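Long-range contact in macrophomate synthase intermolecular Diels-Alderase (Macrophoma commelinae, PDB 1IZC), which belongs to the HpcH/HpaI aldolase/citrate lyase family of TIM-barrel enzymes and holds a magnesium ion and pyruvic acid in its pocket: residues A[95-107]-A[118-131]. The protein carries 1 engineered substitution. Residues are numbered along the deposited sequence; the frame is centred on the assembly and turned at random.
Sequences RSLVIVRVPKHDE and AAGIVIPHVETVEE. With PYR (pyruvic acid), chain C.
Lys104 reaches across Pro124 to Glu131, its chain fully extended with CG anti to the backbone N (chi1 -165°). CD and CE pass over the carbonyl oxygen of Pro124, and Lys104 NZ then meets two acceptors. It bonds to His125 O at 2.7 Å, from above the carbonyl plane, and Lys104 NZ makes a salt bridge to Glu131 OE2 at 2.6 Å. The two side chains cross at about a right angle, and NZ stands well out of the carboxylate plane. Glu131 is itself held in place: its OE1 accepts from Thr128 N and Thr128 OG1 accepts from Glu131 N, a capping box at the start of helix 129-139, with Glu127 N as an additional donor to Glu131 OE1 (2.6 Å).

N-terminal to this salt bridge, strands 97-101 and 120-123 run parallel, with Val100 bonded through N to Gly120 O and through O to Val122 N. Val98 O takes both Ala119 N and Gly120 N. On one face Ile99 CG2 touches Val122 CG2 at 3.7 Å; on the other, Val100 CG2 packs on Ala118 CB, with Val100 also against helix 78-91, and Val102 CG2 meets Ile121 CG2 beneath helix 129-139.

Arg101 shares the face of Ile99 and Val122. Its CB lies against Val122 CB, and a bend at chi3 (71°) turns the guanidinium so that Arg101 NH1 donates to pyruvic acid O3 (2.6 Å), while NH2 pairs with Asp70. Strand 97-101, helix 107-116 and strand 120-123 form a beta-alpha-beta unit of the (beta/alpha)8 barrel, with Arg101 and the pyruvic acid at the C-terminal strand ends, where TIM-barrel active sites lie.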
loop_
_atom_site.group_PDB
_atom_site.type_symbol
_atom_site.label_atom_id
_atom_site.label_comp_id
_atom_site.label_asym_id
_atom_site.label_seq_id
_atom_site.Cartn_x
_atom_site.Cartn_y
_atom_site.Cartn_z
ATOM N N ARG A 95 16.997 18.959 10.878
ATOM C CA ARG A 95 16.952 19.356 12.282
ATOM C C ARG A 95 16.522 18.233 13.223
ATOM O O ARG A 95 16.934 18.205 14.392
ATOM C CB ARG A 95 16.030 20.565 12.457
ATOM C CG ARG A 95 15.883 21.009 13.906
ATOM C CD ARG A 95 15.315 22.412 13.967
ATOM N NE ARG A 95 14.793 22.755 15.287
ATOM C CZ ARG A 95 14.213 23.918 15.559
ATOM N NH1 ARG A 95 14.096 24.835 14.601
ATOM N NH2 ARG A 95 13.737 24.159 16.770
ATOM N N SER A 96 15.711 17.299 12.723
ATOM C CA SER A 96 15.225 16.194 13.544
ATOM C C SER A 96 15.990 14.898 13.350
ATOM O O SER A 96 15.860 14.238 12.323
ATOM C CB SER A 96 13.747 15.924 13.252
ATOM O OG SER A 96 12.992 17.122 13.365
ATOM N N LEU A 97 16.778 14.522 14.348
ATOM C CA LEU A 97 17.513 13.266 14.263
ATOM C C LEU A 97 16.508 12.133 14.471
ATOM O O LEU A 97 15.447 12.343 15.062
ATOM C CB LEU A 97 18.586 13.225 15.344
ATOM C CG LEU A 97 19.577 14.377 15.186
ATOM C CD1 LEU A 97 20.590 14.322 16.310
ATOM C CD2 LEU A 97 20.257 14.286 13.814
ATOM N N VAL A 98 16.832 10.933 13.998
ATOM C CA VAL A 98 15.907 9.823 14.154
ATOM C C VAL A 98 16.464 8.728 15.041
ATOM O O VAL A 98 17.587 8.262 14.840
ATOM C CB VAL A 98 15.534 9.194 12.785
ATOM C CG1 VAL A 98 14.614 7.996 13.000
ATOM C CG2 VAL A 98 14.872 10.226 11.898
ATOM N N ILE A 99 15.675 8.344 16.040
ATOM C CA ILE A 99 16.041 7.270 16.965
ATOM C C ILE A 99 14.986 6.198 16.752
ATOM O O ILE A 99 13.782 6.504 16.657
ATOM C CB ILE A 99 16.004 7.756 18.425
ATOM C CG1 ILE A 99 17.063 8.847 18.617
ATOM C CG2 ILE A 99 16.254 6.583 19.382
ATOM C CD1 ILE A 99 16.876 9.668 19.899
ATOM N N VAL A 100 15.417 4.945 16.671
ATOM C CA VAL A 100 14.475 3.875 16.432
ATOM C C VAL A 100 14.603 2.800 17.481
ATOM O O VAL A 100 15.710 2.334 17.759
ATOM C CB VAL A 100 14.708 3.205 15.045
ATOM C CG1 VAL A 100 13.712 2.055 14.850
ATOM C CG2 VAL A 100 14.544 4.229 13.937
ATOM N N ARG A 101 13.486 2.448 18.107
ATOM C CA ARG A 101 13.527 1.339 19.051
ATOM C C ARG A 101 13.128 0.136 18.217
ATOM O O ARG A 101 12.025 0.077 17.664
ATOM C CB ARG A 101 12.548 1.470 20.208
ATOM C CG ARG A 101 12.479 0.115 20.900
ATOM C CD ARG A 101 11.799 0.139 22.187
ATOM N NE ARG A 101 10.361 0.336 22.073
ATOM C CZ ARG A 101 9.595 0.465 23.143
ATOM N NH1 ARG A 101 10.161 0.412 24.342
ATOM N NH2 ARG A 101 8.289 0.663 23.026
ATOM N N VAL A 102 14.028 -0.828 18.131
ATOM C CA VAL A 102 13.808 -1.998 17.316
ATOM C C VAL A 102 13.402 -3.223 18.105
ATOM O O VAL A 102 13.551 -3.260 19.317
ATOM C CB VAL A 102 15.104 -2.361 16.550
ATOM C CG1 VAL A 102 15.530 -1.201 15.658
ATOM C CG2 VAL A 102 16.225 -2.689 17.548
ATOM N N PRO A 103 12.834 -4.226 17.419
ATOM C CA PRO A 103 12.443 -5.458 18.114
ATOM C C PRO A 103 13.798 -6.039 18.549
ATOM O O PRO A 103 14.765 -5.959 17.798
ATOM C CB PRO A 103 11.805 -6.298 17.007
ATOM C CG PRO A 103 11.322 -5.276 16.008
ATOM C CD PRO A 103 12.414 -4.240 16.007
ATOM N N LYS A 104 13.876 -6.645 19.730
ATOM C CA LYS A 104 15.156 -7.154 20.209
ATOM C C LYS A 104 15.955 -8.132 19.332
ATOM O O LYS A 104 17.197 -8.122 19.366
ATOM C CB LYS A 104 14.978 -7.765 21.599
ATOM C CG LYS A 104 16.314 -7.987 22.296
ATOM C CD LYS A 104 16.119 -8.623 23.651
ATOM C CE LYS A 104 17.344 -8.437 24.529
ATOM N NZ LYS A 104 17.135 -9.255 25.766
ATOM N N HIS A 105 15.285 -8.971 18.550
ATOM C CA HIS A 105 16.012 -9.940 17.725
ATOM C C HIS A 105 15.774 -9.839 16.223
ATOM O O HIS A 105 16.106 -10.762 15.483
ATOM C CB HIS A 105 15.668 -11.369 18.170
ATOM C CG HIS A 105 16.025 -11.659 19.593
ATOM N ND1 HIS A 105 17.308 -11.525 20.078
ATOM C CD2 HIS A 105 15.264 -12.042 20.644
ATOM C CE1 HIS A 105 17.321 -11.811 21.369
ATOM N NE2 HIS A 105 16.093 -12.127 21.737
ATOM N N ASP A 106 15.244 -8.721 15.759
ATOM C CA ASP A 106 14.950 -8.610 14.336
ATOM C C ASP A 106 16.033 -7.888 13.543
ATOM O O ASP A 106 16.093 -6.658 13.544
ATOM C CB ASP A 106 13.612 -7.898 14.146
ATOM C CG ASP A 106 13.064 -8.085 12.752
ATOM O OD1 ASP A 106 12.197 -8.964 12.552
ATOM O OD2 ASP A 106 13.526 -7.374 11.849
ATOM N N GLU A 107 16.877 -8.656 12.855
ATOM C CA GLU A 107 17.969 -8.079 12.082
ATOM C C GLU A 107 17.504 -7.192 10.933
ATOM O O GLU A 107 18.159 -6.196 10.618
ATOM C CB GLU A 107 18.889 -9.193 11.546
ATOM C CG GLU A 107 19.542 -10.008 12.667
ATOM C CD GLU A 107 20.663 -10.927 12.187
ATOM O OE1 GLU A 107 20.771 -11.177 10.972
ATOM O OE2 GLU A 107 21.433 -11.410 13.041
ATOM N N ALA A 118 18.766 6.182 10.437
ATOM C CA ALA A 118 18.544 6.356 11.873
ATOM C C ALA A 118 19.876 6.649 12.554
ATOM O O ALA A 118 20.874 5.989 12.265
ATOM C CB ALA A 118 17.917 5.097 12.477
ATOM N N ALA A 119 19.883 7.618 13.466
ATOM C CA ALA A 119 21.115 7.992 14.179
ATOM C C ALA A 119 21.237 7.319 15.541
ATOM O O ALA A 119 22.301 7.333 16.151
ATOM C CB ALA A 119 21.177 9.516 14.345
ATOM N N GLY A 120 20.147 6.737 16.016
ATOM C CA GLY A 120 20.162 6.068 17.307
ATOM C C GLY A 120 19.284 4.827 17.297
ATOM O O GLY A 120 18.215 4.801 16.675
ATOM N N ILE A 121 19.744 3.787 17.979
ATOM C CA ILE A 121 18.996 2.546 18.080
ATOM C C ILE A 121 18.798 2.241 19.564
ATOM O O ILE A 121 19.763 2.207 20.332
ATOM C CB ILE A 121 19.761 1.367 17.430
ATOM C CG1 ILE A 121 19.977 1.628 15.934
ATOM C CG2 ILE A 121 19.022 0.063 17.661
ATOM C CD1 ILE A 121 18.695 1.625 15.071
ATOM N N VAL A 122 17.544 2.044 19.961
ATOM C CA VAL A 122 17.222 1.688 21.337
ATOM C C VAL A 122 16.933 0.187 21.338
ATOM O O VAL A 122 16.122 -0.312 20.546
ATOM C CB VAL A 122 15.990 2.469 21.861
ATOM C CG1 VAL A 122 15.576 1.919 23.239
ATOM C CG2 VAL A 122 16.324 3.961 21.948
ATOM N N ILE A 123 17.614 -0.534 22.223
ATOM C CA ILE A 123 17.481 -1.988 22.313
ATOM C C ILE A 123 16.607 -2.340 23.502
ATOM O O ILE A 123 16.969 -2.068 24.648
ATOM C CB ILE A 123 18.863 -2.642 22.537
ATOM C CG1 ILE A 123 19.830 -2.211 21.433
ATOM C CG2 ILE A 123 18.710 -4.175 22.571
ATOM C CD1 ILE A 123 21.290 -2.440 21.813
ATOM N N PRO A 124 15.436 -2.943 23.252
ATOM C CA PRO A 124 14.596 -3.275 24.401
ATOM C C PRO A 124 15.022 -4.506 25.198
ATOM O O PRO A 124 15.760 -5.367 24.713
ATOM C CB PRO A 124 13.206 -3.438 23.782
ATOM C CG PRO A 124 13.492 -3.976 22.408
ATOM C CD PRO A 124 14.778 -3.262 21.971
ATOM N N HIS A 125 14.567 -4.540 26.447
ATOM C CA HIS A 125 14.783 -5.661 27.351
ATOM C C HIS A 125 16.229 -6.110 27.496
ATOM O O HIS A 125 16.497 -7.303 27.523
ATOM C CB HIS A 125 13.935 -6.845 26.876
ATOM C CG HIS A 125 12.570 -6.447 26.406
ATOM N ND1 HIS A 125 11.580 -6.021 27.267
ATOM C CD2 HIS A 125 12.063 -6.313 25.155
ATOM C CE1 HIS A 125 10.527 -5.633 26.567
ATOM N NE2 HIS A 125 10.795 -5.799 25.283
ATOM N N VAL A 126 17.154 -5.165 27.603
ATOM C CA VAL A 126 18.563 -5.539 27.743
ATOM C C VAL A 126 18.838 -6.059 29.147
ATOM O O VAL A 126 18.450 -5.434 30.133
ATOM C CB VAL A 126 19.483 -4.337 27.449
ATOM C CG1 VAL A 126 20.934 -4.680 27.808
ATOM C CG2 VAL A 126 19.420 -4.004 25.973
ATOM N N GLU A 127 19.507 -7.206 29.230
ATOM C CA GLU A 127 19.833 -7.792 30.532
ATOM C C GLU A 127 21.304 -8.181 30.664
ATOM O O GLU A 127 21.789 -8.404 31.781
ATOM C CB GLU A 127 18.945 -9.017 30.795
ATOM C CG GLU A 127 17.458 -8.686 30.785
ATOM C CD GLU A 127 16.577 -9.857 31.154
ATOM O OE1 GLU A 127 16.960 -11.011 30.872
ATOM O OE2 GLU A 127 15.493 -9.616 31.715
ATOM N N THR A 128 22.010 -8.259 29.536
ATOM C CA THR A 128 23.424 -8.637 29.551
ATOM C C THR A 128 24.281 -7.800 28.611
ATOM O O THR A 128 23.801 -7.245 27.618
ATOM C CB THR A 128 23.641 -10.127 29.154
ATOM O OG1 THR A 128 23.389 -10.296 27.752
ATOM C CG2 THR A 128 22.721 -11.047 29.940
ATOM N N VAL A 129 25.569 -7.727 28.921
ATOM C CA VAL A 129 26.482 -6.980 28.081
ATOM C C VAL A 129 26.587 -7.698 26.732
ATOM O O VAL A 129 26.771 -7.060 25.695
ATOM C CB VAL A 129 27.876 -6.873 28.756
ATOM C CG1 VAL A 129 28.870 -6.281 27.792
ATOM C CG2 VAL A 129 27.782 -6.007 30.004
ATOM N N GLU A 130 26.453 -9.023 26.741
ATOM C CA GLU A 130 26.531 -9.788 25.495
ATOM C C GLU A 130 25.420 -9.400 24.520
ATOM O O GLU A 130 25.648 -9.340 23.307
ATOM C CB GLU A 130 26.440 -11.300 25.757
ATOM C CG GLU A 130 27.648 -11.922 26.470
ATOM C CD GLU A 130 27.753 -11.553 27.948
ATOM O OE1 GLU A 130 26.734 -11.180 28.561
ATOM O OE2 GLU A 130 28.868 -11.657 28.511
ATOM N N GLU A 131 24.221 -9.149 25.033
ATOM C CA GLU A 131 23.115 -8.769 24.145
ATOM C C GLU A 131 23.432 -7.453 23.448
ATOM O O GLU A 131 23.110 -7.264 22.275
ATOM C CB GLU A 131 21.807 -8.617 24.929
ATOM C CG GLU A 131 21.328 -9.921 25.539
ATOM C CD GLU A 131 20.123 -9.748 26.432
ATOM O OE1 GLU A 131 20.025 -8.718 27.125
ATOM O OE2 GLU A 131 19.272 -10.661 26.448
HETATM C C PYR C . 8.232 0.303 28.906
HETATM O O PYR C . 8.126 -0.938 28.940
HETATM O OXT PYR C . 7.818 1.079 29.802
HETATM C CA PYR C . 8.921 0.797 27.657
HETATM O O3 PYR C . 9.335 0.054 26.752
HETATM C CB PYR C . 9.079 2.260 27.594
#